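Mandelate racemase/muconate lactonizing enzyme (Roseovarius nubinhibens, PDB 2QDD) is of unknown function but, as a magnesium-binding member of the enolase superfamily, probably catalyses a reaction that starts by taking a proton from beside a carboxylate. Local coordinates at residues S35-I40 / T299-T304; L60-P65 / H100-S105; A110-L115 / L121-L126; Q279-G284 / A311-A316. One frame throughout, in Å; residues are numbered along the deposited sequence.

How the interactions relate
The four contacts lie in and between the two domains of an enolase-superfamily subunit. Interaction 1 joins the N-terminal sheet to helix 300-311, which follows strand 290-293. Interactions 2 and 3 use the first turn and a later part of helix 101-119, their centres about 22 Å apart. Interaction 1 touches interaction 3 where I40 CG1 packs on A110 CB at 3.7 Å. Interaction 4, inside the barrel domain, meets interaction 3 through W124 O and S312 CB, 3.5 Å apart. Interaction 2 lies nearest the metal site: the P61 side chain is about 4 Å from a bound glycerol and about 7 Å from that of E244, a magnesium ligand, though this chain holds no metal. The others lie away from it.

Interaction 1. Residues S35-I40 / T299-T304; sequences STYLRI and TALADT
T299 OG1 is the polar centre of this contact: Y37 OH donates to it at 2.6 Å, and L301 N, two residues along the chain, gives it a capping bond of 3.1 Å with an N-H...O angle of 160°. The threonine thereby acts as N-cap of helix 300-311. A third partner, E51 OE1 on strand 47-52, is hydrogen-bonded to T299 OG1, and the same carboxylate reaches A302 N and S35 OG.

The phenol hydroxyl and the threonine side chain point at each other, T299 OG1 lying near the ring plane at its edge. L301 supplies the second half of the contact. Its CD2 methyl lies over one face of the ring, 3.7 Å from the Y37 centroid and 17° off the normal, a CH-pi contact displaced toward the rim. CG of L301 stands anti to its backbone N (chi1 -174°), which carries the branch to the ring, while L301 CB stays 3.6 Å from Y37 OH.

A phenylalanine in place of Y37 could still lie under the leucine methyl but would probably leave T299 OG1 without its tyrosine donor across the domain boundary. The contact illustrates how one cap oxygen can tie a sheet of one domain to a helix start in the other: the buried phenol is satisfied, its ring held at hydroxyl and face, and the carboxylate of E51, accepting from A302 N, is probably stabilised by the helix N-terminus.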
loop_
_atom_site.group_PDB
_atom_site.type_symbol
_atom_site.label_atom_id
_atom_site.label_comp_id
_atom_site.label_asym_id
_atom_site.label_seq_id
_atom_site.Cartn_x
_atom_site.Cartn_y
_atom_site.Cartn_z
ATOM N N SER A 35 -37.511 -19.103 -19.161
ATOM C CA SER A 35 -36.832 -18.377 -20.221
ATOM C C SER A 35 -37.725 -17.309 -20.828
ATOM O O SER A 35 -38.926 -17.503 -20.984
ATOM C CB SER A 35 -36.365 -19.336 -21.313
ATOM O OG SER A 35 -35.584 -18.659 -22.276
ATOM N N THR A 36 -37.117 -16.182 -21.169
ATOM C CA THR A 36 -37.779 -15.133 -21.917
ATOM C C THR A 36 -37.116 -15.035 -23.286
ATOM O O THR A 36 -35.900 -14.854 -23.376
ATOM C CB THR A 36 -37.666 -13.785 -21.174
ATOM O OG1 THR A 36 -38.255 -13.909 -19.876
ATOM C CG2 THR A 36 -38.377 -12.682 -21.929
ATOM N N TYR A 37 -37.918 -15.183 -24.341
ATOM C CA TYR A 37 -37.535 -14.758 -25.693
ATOM C C TYR A 37 -38.077 -13.364 -25.977
ATOM O O TYR A 37 -39.221 -13.051 -25.650
ATOM C CB TYR A 37 -38.082 -15.722 -26.748
ATOM C CG TYR A 37 -37.220 -16.932 -27.053
ATOM C CD1 TYR A 37 -37.231 -17.505 -28.325
ATOM C CD2 TYR A 37 -36.409 -17.517 -26.075
ATOM C CE1 TYR A 37 -36.459 -18.622 -28.619
ATOM C CE2 TYR A 37 -35.629 -18.633 -26.360
ATOM C CZ TYR A 37 -35.658 -19.180 -27.635
ATOM O OH TYR A 37 -34.891 -20.285 -27.925
ATOM N N LEU A 38 -37.248 -12.535 -26.597
ATOM C CA LEU A 38 -37.661 -11.211 -27.014
ATOM C C LEU A 38 -37.468 -11.055 -28.519
ATOM O O LEU A 38 -36.417 -11.405 -29.053
ATOM C CB LEU A 38 -36.880 -10.147 -26.244
ATOM C CG LEU A 38 -37.031 -8.685 -26.672
ATOM C CD1 LEU A 38 -38.374 -8.081 -26.267
ATOM C CD2 LEU A 38 -35.897 -7.889 -26.100
ATOM N N ARG A 39 -38.499 -10.547 -29.192
ATOM C CA ARG A 39 -38.424 -10.225 -30.615
ATOM C C ARG A 39 -38.473 -8.718 -30.772
ATOM O O ARG A 39 -39.382 -8.073 -30.257
ATOM C CB ARG A 39 -39.590 -10.871 -31.380
ATOM C CG ARG A 39 -39.668 -10.457 -32.849
ATOM C CD ARG A 39 -40.807 -11.129 -33.591
ATOM N NE ARG A 39 -42.117 -10.629 -33.188
ATOM C CZ ARG A 39 -43.251 -11.317 -33.291
ATOM N NH1 ARG A 39 -43.247 -12.551 -33.788
ATOM N NH2 ARG A 39 -44.393 -10.768 -32.892
ATOM N N ILE A 40 -37.489 -8.166 -31.474
ATOM C CA ILE A 40 -37.476 -6.744 -31.804
ATOM C C ILE A 40 -37.730 -6.554 -33.298
ATOM O O ILE A 40 -36.931 -6.994 -34.134
ATOM C CB ILE A 40 -36.129 -6.058 -31.419
ATOM C CG1 ILE A 40 -35.818 -6.259 -29.929
ATOM C CG2 ILE A 40 -36.160 -4.579 -31.789
ATOM C CD1 ILE A 40 -34.744 -5.327 -29.377
ATOM N N THR A 299 -31.722 -21.834 -23.775
ATOM C CA THR A 299 -31.763 -22.564 -25.032
ATOM C C THR A 299 -30.527 -22.266 -25.868
ATOM O O THR A 299 -29.689 -21.439 -25.488
ATOM C CB THR A 299 -33.025 -22.232 -25.864
ATOM O OG1 THR A 299 -32.883 -20.940 -26.466
ATOM C CG2 THR A 299 -34.283 -22.265 -25.013
ATOM N N ALA A 300 -30.446 -22.929 -27.022
ATOM C CA ALA A 300 -29.381 -22.712 -27.997
ATOM C C ALA A 300 -29.337 -21.291 -28.567
ATOM O O ALA A 300 -28.378 -20.932 -29.241
ATOM C CB ALA A 300 -29.469 -23.749 -29.122
ATOM N N LEU A 301 -30.364 -20.488 -28.288
ATOM C CA LEU A 301 -30.383 -19.085 -28.691
ATOM C C LEU A 301 -29.370 -18.233 -27.896
ATOM O O LEU A 301 -28.496 -17.596 -28.490
ATOM C CB LEU A 301 -31.807 -18.505 -28.622
ATOM C CG LEU A 301 -32.055 -17.076 -29.132
ATOM C CD1 LEU A 301 -31.527 -16.869 -30.515
ATOM C CD2 LEU A 301 -33.502 -16.672 -29.092
ATOM N N ALA A 302 -29.486 -18.246 -26.569
ATOM C CA ALA A 302 -28.464 -17.683 -25.671
ATOM C C ALA A 302 -27.075 -18.320 -25.826
ATOM O O ALA A 302 -26.067 -17.611 -25.823
ATOM C CB ALA A 302 -28.928 -17.767 -24.214
ATOM N N ASP A 303 -27.033 -19.647 -25.968
ATOM C CA ASP A 303 -25.787 -20.397 -26.156
ATOM C C ASP A 303 -25.001 -19.982 -27.395
ATOM O O ASP A 303 -23.774 -19.948 -27.361
ATOM C CB ASP A 303 -26.067 -21.894 -26.216
ATOM C CG ASP A 303 -26.444 -22.469 -24.872
ATOM O OD1 ASP A 303 -26.009 -21.916 -23.837
ATOM O OD2 ASP A 303 -27.177 -23.483 -24.848
ATOM N N THR A 304 -25.721 -19.659 -28.472
ATOM C CA THR A 304 -25.129 -19.223 -29.741
ATOM C C THR A 304 -24.557 -17.823 -29.644
ATOM O O THR A 304 -23.469 -17.563 -30.163
ATOM C CB THR A 304 -26.166 -19.289 -30.886
ATOM O OG1 THR A 304 -26.656 -20.630 -30.987
ATOM C CG2 THR A 304 -25.568 -18.884 -32.219
#

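Interaction 2. Residues L60-P65 / H100-S105; sequences LPAHGP and HSYVKS
The Y102 ring is sandwiched: A62 CA sits 3.7 Å above the centre of one face as a CH-pi contact, and V103 CG2, from its own helix, lies over the other at 3.9 Å. A62 CB presses on Y102 CG at 3.6 Å. The carbonyl oxygens of P61 and H63 approach the ring obliquely, each 3.3 Å away, at Y102 CD2 and Y102 CE1 respectively. CG of Y102 stands between the backbone N and the carbonyl carbon (chi1 69°), which turns the ring toward the loop.

Y102 OH lies near the plane of the H63 ring, 3.5 Å from H63 CD2, yet its hydrogen bond goes to H100 NE2 of the second subunit. H63 ND1 bonds T73 OG1 of that subunit. A leucine for Y102 would probably leave H100 of the second subunit without its hydroxyl partner and open a gap beside A62. One water bridges the segments, donating to P61 O (2.9 Å) and, in one serine conformer, S101 OG (2.7 Å).

The inverse gamma turn at P61 lies against the first turn of helix 101-119, while L67 and L74 of helix 64-78 pack on Y102 and V103, and the contact helps form the second-subunit interface.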
loop_
_atom_site.group_PDB
_atom_site.type_symbol
_atom_site.label_atom_id
_atom_site.label_comp_id
_atom_site.label_asym_id
_atom_site.label_seq_id
_atom_site.Cartn_x
_atom_site.Cartn_y
_atom_site.Cartn_z
ATOM N N LEU A 60 -28.236 -15.921 -9.239
ATOM C CA LEU A 60 -27.726 -14.570 -9.428
ATOM C C LEU A 60 -28.875 -13.593 -9.125
ATOM O O LEU A 60 -30.025 -14.030 -8.998
ATOM C CB LEU A 60 -27.247 -14.392 -10.880
ATOM C CG LEU A 60 -25.885 -14.966 -11.271
ATOM C CD1 LEU A 60 -25.668 -14.813 -12.757
ATOM C CD2 LEU A 60 -24.722 -14.364 -10.482
ATOM N N PRO A 61 -28.578 -12.276 -8.984
ATOM C CA PRO A 61 -29.656 -11.273 -8.937
ATOM C C PRO A 61 -30.471 -11.172 -10.224
ATOM O O PRO A 61 -30.318 -10.213 -10.990
ATOM C CB PRO A 61 -28.909 -9.960 -8.669
ATOM C CG PRO A 61 -27.600 -10.369 -8.121
ATOM C CD PRO A 61 -27.260 -11.644 -8.802
ATOM N N ALA A 62 -31.347 -12.153 -10.425
ATOM C CA ALA A 62 -32.045 -12.370 -11.688
ATOM C C ALA A 62 -33.195 -13.345 -11.468
ATOM O O ALA A 62 -33.041 -14.342 -10.768
ATOM C CB ALA A 62 -31.090 -12.926 -12.729
ATOM N N HIS A 63 -34.341 -13.043 -12.071
ATOM C CA HIS A 63 -35.500 -13.934 -12.085
ATOM C C HIS A 63 -36.396 -13.643 -13.282
ATOM O O HIS A 63 -36.509 -12.489 -13.717
ATOM C CB HIS A 63 -36.296 -13.880 -10.765
ATOM C CG HIS A 63 -36.873 -12.536 -10.431
ATOM N ND1 HIS A 63 -38.130 -12.391 -9.885
ATOM C CD2 HIS A 63 -36.365 -11.283 -10.541
ATOM C CE1 HIS A 63 -38.379 -11.108 -9.686
ATOM N NE2 HIS A 63 -37.323 -10.415 -10.072
ATOM N N GLY A 64 -36.998 -14.706 -13.818
ATOM C CA GLY A 64 -37.979 -14.636 -14.911
ATOM C C GLY A 64 -39.061 -13.563 -14.843
ATOM O O GLY A 64 -39.170 -12.752 -15.768
ATOM N N PRO A 65 -39.874 -13.548 -13.760
ATOM C CA PRO A 65 -40.887 -12.490 -13.635
ATOM C C PRO A 65 -40.313 -11.070 -13.591
ATOM O O PRO A 65 -40.928 -10.145 -14.124
ATOM C CB PRO A 65 -41.599 -12.831 -12.320
ATOM C CG PRO A 65 -41.312 -14.272 -12.086
ATOM C CD PRO A 65 -39.943 -14.495 -12.630
ATOM N N HIS A 100 -30.113 -4.297 -13.188
ATOM C CA HIS A 100 -30.939 -5.256 -13.923
ATOM C C HIS A 100 -30.289 -5.711 -15.219
ATOM O O HIS A 100 -30.883 -5.599 -16.295
ATOM C CB HIS A 100 -32.336 -4.686 -14.190
ATOM C CG HIS A 100 -33.089 -4.332 -12.948
ATOM N ND1 HIS A 100 -33.001 -3.091 -12.354
ATOM C CD2 HIS A 100 -33.942 -5.058 -12.187
ATOM C CE1 HIS A 100 -33.769 -3.069 -11.279
ATOM N NE2 HIS A 100 -34.350 -4.249 -11.156
ATOM N N SER A 101 -29.059 -6.204 -15.100
ATOM C CA SER A 101 -28.288 -6.649 -16.258
ATOM C C SER A 101 -28.959 -7.823 -16.972
ATOM O O SER A 101 -28.825 -7.975 -18.180
ATOM C CB SER A 101 -26.865 -7.008 -15.840
ATOM O OG SER A 101 -26.862 -7.950 -14.786
ATOM N N TYR A 102 -29.696 -8.629 -16.212
ATOM C CA TYR A 102 -30.486 -9.738 -16.737
ATOM C C TYR A 102 -31.650 -9.334 -17.640
ATOM O O TYR A 102 -32.025 -10.088 -18.534
ATOM C CB TYR A 102 -30.983 -10.625 -15.600
ATOM C CG TYR A 102 -32.045 -10.033 -14.679
ATOM C CD1 TYR A 102 -33.370 -10.478 -14.734
ATOM C CD2 TYR A 102 -31.719 -9.071 -13.723
ATOM C CE1 TYR A 102 -34.346 -9.961 -13.876
ATOM C CE2 TYR A 102 -32.686 -8.549 -12.864
ATOM C CZ TYR A 102 -33.996 -8.998 -12.945
ATOM O OH TYR A 102 -34.949 -8.487 -12.085
ATOM N N VAL A 103 -32.205 -8.151 -17.392
ATOM C CA VAL A 103 -33.216 -7.545 -18.259
ATOM C C VAL A 103 -32.578 -7.073 -19.562
ATOM O O VAL A 103 -33.157 -7.217 -20.644
ATOM C CB VAL A 103 -33.926 -6.358 -17.548
ATOM C CG1 VAL A 103 -34.851 -5.611 -18.504
ATOM C CG2 VAL A 103 -34.704 -6.857 -16.335
ATOM N N LYS A 104 -31.368 -6.533 -19.444
ATOM C CA LYS A 104 -30.722 -5.805 -20.525
ATOM C C LYS A 104 -30.120 -6.705 -21.593
ATOM O O LYS A 104 -30.010 -6.298 -22.751
ATOM C CB LYS A 104 -29.653 -4.876 -19.962
ATOM C CG LYS A 104 -30.217 -3.559 -19.507
ATOM C CD LYS A 104 -29.430 -3.005 -18.367
ATOM C CE LYS A 104 -30.043 -1.714 -17.902
ATOM N NZ LYS A 104 -29.204 -1.117 -16.820
ATOM N N SER A 105 -29.743 -7.919 -21.190
ATOM C CA SER A 105 -29.022 -8.858 -22.055
ATOM C C SER A 105 -29.803 -9.343 -23.291
ATOM O O SER A 105 -29.257 -9.339 -24.388
ATOM C CB SER A 105 -28.439 -10.028 -21.240
ATOM O OG SER A 105 -27.785 -10.983 -22.064
HETATM O O HOH W 1 -28.449 -9.075 -12.967
#

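Interaction 3. Residues A110-L115 / L121-L126; sequences ACWDIL and LPLWQL
W112 and L123 mark the closest backbone approach, their CA atoms 7.3 Å apart; at the next level L115 CA and L121 CA stand 8.3 Å apart. Residues 110-115 belong to the long helix 101-119, and 121-126 run from an extended entry into the short helix 123-126. P122 holds the N-cap position there, and its O accepts from both Q125 N and L126 N.

Side chains make the contact, without a hydrogen bond from one segment to the other. L123 points its CD1 methyl at the backbone, 3.4 Å from W112 O, while its CD2 branch faces W112 CB. L126 plays two parts. Its CB meets the indole at the edge, in the ring plane, 3.8 Å from W112 CZ3, the two side chains running alongside each other in opposing senses. Farther out, its CD1 methyl lies 3.9 Å from L115 CD2. CG of L126 is anti to the carbonyl carbon (chi1 -78°), which directs the isobutyl group to that leucine.

Polar ends look elsewhere: W112 NE1 bonds T275 OG1 of helix 274-287, and D113 bonds L353 N and W49 N. The short helix is therefore packed against the longer one by leucine methyls and one indole edge, with L123 CD1 resting on the carbonyl of W112, while the indole N-H, satisfied by the barrel domain, helps fix the rotation of the ring.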
loop_
_atom_site.group_PDB
_atom_site.type_symbol
_atom_site.label_atom_id
_atom_site.label_comp_id
_atom_site.label_asym_id
_atom_site.label_seq_id
_atom_site.Cartn_x
_atom_site.Cartn_y
_atom_site.Cartn_z
ATOM N N ALA A 110 -30.605 -8.913 -29.226
ATOM C CA ALA A 110 -31.498 -8.743 -30.367
ATOM C C ALA A 110 -31.115 -7.567 -31.257
ATOM O O ALA A 110 -31.336 -7.608 -32.469
ATOM C CB ALA A 110 -32.926 -8.610 -29.894
ATOM N N CYS A 111 -30.541 -6.524 -30.660
ATOM C CA CYS A 111 -29.992 -5.402 -31.423
ATOM C C CYS A 111 -28.719 -5.758 -32.190
ATOM O O CYS A 111 -28.495 -5.240 -33.289
ATOM C CB CYS A 111 -29.731 -4.210 -30.512
ATOM S SG CYS A 111 -31.212 -3.381 -29.903
ATOM N N TRP A 112 -27.887 -6.623 -31.602
ATOM C CA TRP A 112 -26.706 -7.176 -32.278
ATOM C C TRP A 112 -27.109 -8.013 -33.496
ATOM O O TRP A 112 -26.506 -7.882 -34.564
ATOM C CB TRP A 112 -25.853 -8.022 -31.312
ATOM C CG TRP A 112 -24.798 -7.232 -30.564
ATOM C CD1 TRP A 112 -24.917 -6.689 -29.321
ATOM C CD2 TRP A 112 -23.473 -6.906 -31.015
ATOM N NE1 TRP A 112 -23.763 -6.037 -28.969
ATOM C CE2 TRP A 112 -22.854 -6.158 -29.986
ATOM C CE3 TRP A 112 -22.751 -7.168 -32.190
ATOM C CZ2 TRP A 112 -21.548 -5.661 -30.094
ATOM C CZ3 TRP A 112 -21.444 -6.677 -32.298
ATOM C CH2 TRP A 112 -20.859 -5.932 -31.254
ATOM N N ASP A 113 -28.122 -8.863 -33.313
ATOM C CA ASP A 113 -28.775 -9.625 -34.385
ATOM C C ASP A 113 -29.217 -8.760 -35.571
ATOM O O ASP A 113 -28.919 -9.096 -36.716
ATOM C CB ASP A 113 -29.975 -10.392 -33.814
ATOM C CG ASP A 113 -30.435 -11.546 -34.706
ATOM O OD1 ASP A 113 -29.762 -11.879 -35.711
ATOM O OD2 ASP A 113 -31.488 -12.134 -34.383
ATOM N N ILE A 114 -29.898 -7.649 -35.283
ATOM C CA ILE A 114 -30.324 -6.674 -36.297
ATOM C C ILE A 114 -29.129 -6.048 -37.023
ATOM O O ILE A 114 -29.102 -6.007 -38.261
ATOM C CB ILE A 114 -31.248 -5.574 -35.692
ATOM C CG1 ILE A 114 -32.606 -6.167 -35.298
ATOM C CG2 ILE A 114 -31.454 -4.405 -36.666
ATOM C CD1 ILE A 114 -33.360 -5.347 -34.261
ATOM N N LEU A 115 -28.144 -5.585 -36.253
ATOM C CA LEU A 115 -26.914 -5.007 -36.803
ATOM C C LEU A 115 -26.148 -5.969 -37.721
ATOM O O LEU A 115 -25.648 -5.563 -38.771
ATOM C CB LEU A 115 -25.991 -4.501 -35.690
ATOM C CG LEU A 115 -24.686 -3.877 -36.208
ATOM C CD1 LEU A 115 -24.920 -2.499 -36.817
ATOM C CD2 LEU A 115 -23.594 -3.847 -35.166
ATOM N N LEU A 121 -23.134 -9.539 -41.801
ATOM C CA LEU A 121 -22.004 -10.188 -41.124
ATOM C C LEU A 121 -22.458 -11.031 -39.940
ATOM O O LEU A 121 -23.371 -10.642 -39.217
ATOM C CB LEU A 121 -20.961 -9.158 -40.671
ATOM C CG LEU A 121 -20.370 -8.221 -41.730
ATOM C CD1 LEU A 121 -19.624 -7.093 -41.068
ATOM C CD2 LEU A 121 -19.470 -8.963 -42.709
ATOM N N PRO A 122 -21.833 -12.204 -39.750
ATOM C CA PRO A 122 -22.059 -12.972 -38.534
ATOM C C PRO A 122 -21.497 -12.261 -37.309
ATOM O O PRO A 122 -20.542 -11.491 -37.428
ATOM C CB PRO A 122 -21.294 -14.271 -38.796
ATOM C CG PRO A 122 -20.277 -13.913 -39.800
ATOM C CD PRO A 122 -20.899 -12.886 -40.665
ATOM N N LEU A 123 -22.091 -12.521 -36.149
ATOM C CA LEU A 123 -21.710 -11.834 -34.918
ATOM C C LEU A 123 -20.235 -12.002 -34.555
ATOM O O LEU A 123 -19.608 -11.048 -34.110
ATOM C CB LEU A 123 -22.621 -12.238 -33.760
ATOM C CG LEU A 123 -23.645 -11.222 -33.245
ATOM C CD1 LEU A 123 -24.413 -10.563 -34.365
ATOM C CD2 LEU A 123 -24.611 -11.892 -32.287
ATOM N N TRP A 124 -19.674 -13.190 -34.796
ATOM C CA TRP A 124 -18.247 -13.447 -34.545
ATOM C C TRP A 124 -17.293 -12.560 -35.343
ATOM O O TRP A 124 -16.179 -12.285 -34.891
ATOM C CB TRP A 124 -17.882 -14.935 -34.698
ATOM C CG TRP A 124 -18.154 -15.512 -36.061
ATOM C CD1 TRP A 124 -19.239 -16.256 -36.429
ATOM C CD2 TRP A 124 -17.329 -15.403 -37.231
ATOM N NE1 TRP A 124 -19.144 -16.613 -37.750
ATOM C CE2 TRP A 124 -17.985 -16.098 -38.269
ATOM C CE3 TRP A 124 -16.107 -14.779 -37.506
ATOM C CZ2 TRP A 124 -17.459 -16.186 -39.562
ATOM C CZ3 TRP A 124 -15.591 -14.859 -38.796
ATOM C CH2 TRP A 124 -16.265 -15.568 -39.804
ATOM N N GLN A 125 -17.733 -12.115 -36.519
ATOM C CA GLN A 125 -16.955 -11.188 -37.341
ATOM C C GLN A 125 -17.083 -9.740 -36.882
ATOM O O GLN A 125 -16.105 -8.983 -36.910
ATOM C CB GLN A 125 -17.337 -11.314 -38.814
ATOM C CG GLN A 125 -16.414 -10.549 -39.748
ATOM C CD GLN A 125 -16.235 -11.227 -41.090
ATOM O OE1 GLN A 125 -15.110 -11.457 -41.535
ATOM N NE2 GLN A 125 -17.343 -11.547 -41.744
ATOM N N LEU A 126 -18.284 -9.356 -36.458
ATOM C CA LEU A 126 -18.504 -8.031 -35.867
ATOM C C LEU A 126 -17.739 -7.873 -34.557
ATOM O O LEU A 126 -17.320 -6.769 -34.205
ATOM C CB LEU A 126 -19.994 -7.775 -35.637
ATOM C CG LEU A 126 -20.852 -7.380 -36.842
ATOM C CD1 LEU A 126 -22.303 -7.308 -36.417
ATOM C CD2 LEU A 126 -20.405 -6.054 -37.428
#

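Interaction 4. Residues Q279-G284 / A311-A316; sequences QIRDFG and ASTPEA
Hydrogen bonding carries the contact from R281 to S312. R281 NH1 donates to S312 OG at 2.9 Å along an almost straight line, 177° at the hydrogen, with the serine oxygen lying exactly in the guanidinium plane. T313 OG1 also lies at this edge, 2.8 Å from R281 NH1. Both hydroxyl oxygens have partners behind them: S312 OG is hydrogen-bonded to L309 O and H308 O, and T313 OG1 to L309 O, all carbonyls late in helix 300-311.

A salt bridge steadies the other side of the cation. R281 NE gives its hydrogen to D282 OD1 at 2.9 Å with an angle of 158°, again close to the guanidinium plane, so both ends of the flat group are held. R281 NH2 adds a weak bond to L127 O.

The aliphatic part of the arginine makes van der Waals contact. It leaves the helix with CG anti to the backbone N (chi1 -166°) and then bends at its next two torsions, so R281 CD lies 3.4 Å from T313 OG1. I293 of strand 290-293 packs against both R281 and T313.

In the modified TIM barrel of this superfamily, helix 274-287 and helix 300-311 flank strand 290-293 along the chain. The arginine of the first helix reaches S312 and T313, beside the second, and so links the surroundings of the two helices on the outer side of that strand.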
loop_
_atom_site.group_PDB
_atom_site.type_symbol
_atom_site.label_atom_id
_atom_site.label_comp_id
_atom_site.label_asym_id
_atom_site.label_seq_id
_atom_site.Cartn_x
_atom_site.Cartn_y
_atom_site.Cartn_z
ATOM N N GLN A 279 -16.441 -5.671 -24.017
ATOM C CA GLN A 279 -15.521 -4.784 -23.293
ATOM C C GLN A 279 -14.711 -5.523 -22.223
ATOM O O GLN A 279 -13.501 -5.325 -22.111
ATOM C CB GLN A 279 -16.252 -3.586 -22.667
ATOM C CG GLN A 279 -15.269 -2.530 -22.114
ATOM C CD GLN A 279 -15.872 -1.515 -21.144
ATOM O OE1 GLN A 279 -15.306 -0.438 -20.946
ATOM N NE2 GLN A 279 -17.005 -1.854 -20.530
ATOM N N ILE A 280 -15.391 -6.373 -21.456
ATOM C CA ILE A 280 -14.756 -7.263 -20.477
ATOM C C ILE A 280 -13.787 -8.269 -21.118
ATOM O O ILE A 280 -12.674 -8.478 -20.619
ATOM C CB ILE A 280 -15.827 -7.985 -19.627
ATOM C CG1 ILE A 280 -16.589 -6.958 -18.789
ATOM C CG2 ILE A 280 -15.205 -9.063 -18.726
ATOM C CD1 ILE A 280 -17.968 -7.405 -18.388
ATOM N N ARG A 281 -14.211 -8.865 -22.229
ATOM C CA ARG A 281 -13.376 -9.789 -23.000
ATOM C C ARG A 281 -12.073 -9.136 -23.442
ATOM O O ARG A 281 -10.994 -9.708 -23.267
ATOM C CB ARG A 281 -14.139 -10.307 -24.227
ATOM C CG ARG A 281 -13.496 -11.527 -24.900
ATOM C CD ARG A 281 -12.524 -11.148 -26.019
ATOM N NE ARG A 281 -13.100 -10.256 -27.036
ATOM C CZ ARG A 281 -13.779 -10.669 -28.103
ATOM N NH1 ARG A 281 -14.001 -11.963 -28.293
ATOM N NH2 ARG A 281 -14.242 -9.787 -28.983
ATOM N N ASP A 282 -12.193 -7.948 -24.028
ATOM C CA ASP A 282 -11.059 -7.169 -24.500
ATOM C C ASP A 282 -10.134 -6.726 -23.364
ATOM O O ASP A 282 -8.914 -6.707 -23.529
ATOM C CB ASP A 282 -11.559 -5.942 -25.273
ATOM C CG ASP A 282 -12.139 -6.297 -26.652
ATOM O OD1 ASP A 282 -12.111 -7.486 -27.065
ATOM O OD2 ASP A 282 -12.618 -5.366 -27.332
ATOM N N PHE A 283 -10.719 -6.366 -22.223
ATOM C CA PHE A 283 -9.949 -6.101 -21.011
ATOM C C PHE A 283 -9.144 -7.333 -20.590
ATOM O O PHE A 283 -7.955 -7.222 -20.300
ATOM C CB PHE A 283 -10.852 -5.625 -19.863
ATOM C CG PHE A 283 -10.109 -5.369 -18.577
ATOM C CD1 PHE A 283 -10.202 -6.260 -17.515
ATOM C CD2 PHE A 283 -9.315 -4.241 -18.432
ATOM C CE1 PHE A 283 -9.514 -6.036 -16.329
ATOM C CE2 PHE A 283 -8.621 -4.007 -17.248
ATOM C CZ PHE A 283 -8.721 -4.904 -16.197
ATOM N N GLY A 284 -9.800 -8.495 -20.575
ATOM C CA GLY A 284 -9.157 -9.767 -20.234
ATOM C C GLY A 284 -7.980 -10.139 -21.117
ATOM O O GLY A 284 -6.957 -10.612 -20.627
ATOM N N ALA A 311 -15.754 -17.639 -29.874
ATOM C CA ALA A 311 -15.014 -17.950 -31.105
ATOM C C ALA A 311 -14.134 -16.802 -31.575
ATOM O O ALA A 311 -13.060 -17.026 -32.129
ATOM C CB ALA A 311 -15.969 -18.359 -32.210
ATOM N N SER A 312 -14.590 -15.573 -31.341
ATOM C CA SER A 312 -13.845 -14.368 -31.717
ATOM C C SER A 312 -12.723 -14.020 -30.728
ATOM O O SER A 312 -11.959 -13.080 -30.955
ATOM C CB SER A 312 -14.811 -13.192 -31.849
ATOM O OG SER A 312 -15.461 -12.941 -30.615
ATOM N N THR A 313 -12.638 -14.772 -29.632
ATOM C CA THR A 313 -11.631 -14.566 -28.589
ATOM C C THR A 313 -10.359 -15.323 -28.974
ATOM O O THR A 313 -10.439 -16.500 -29.328
ATOM C CB THR A 313 -12.179 -15.082 -27.234
ATOM O OG1 THR A 313 -13.321 -14.303 -26.860
ATOM C CG2 THR A 313 -11.136 -15.045 -26.122
ATOM N N PRO A 314 -9.186 -14.646 -28.921
ATOM C CA PRO A 314 -7.872 -15.260 -29.200
ATOM C C PRO A 314 -7.647 -16.597 -28.490
ATOM O O PRO A 314 -8.046 -16.760 -27.332
ATOM C CB PRO A 314 -6.877 -14.221 -28.676
ATOM C CG PRO A 314 -7.600 -12.923 -28.767
ATOM C CD PRO A 314 -9.064 -13.207 -28.606
ATOM N N GLU A 315 -7.018 -17.535 -29.194
ATOM C CA GLU A 315 -6.850 -18.920 -28.730
ATOM C C GLU A 315 -6.185 -19.035 -27.346
ATOM O O GLU A 315 -6.593 -19.861 -26.524
ATOM C CB GLU A 315 -6.108 -19.749 -29.801
ATOM C CG GLU A 315 -5.414 -21.041 -29.324
ATOM C CD GLU A 315 -6.352 -22.241 -29.241
ATOM O OE1 GLU A 315 -6.165 -23.195 -30.030
ATOM O OE2 GLU A 315 -7.266 -22.239 -28.383
ATOM N N ALA A 316 -5.194 -18.184 -27.086
ATOM C CA ALA A 316 -4.446 -18.208 -25.822
ATOM C C ALA A 316 -5.275 -17.778 -24.612
ATOM O O ALA A 316 -4.965 -18.143 -23.480
ATOM C CB ALA A 316 -3.190 -17.362 -25.930
#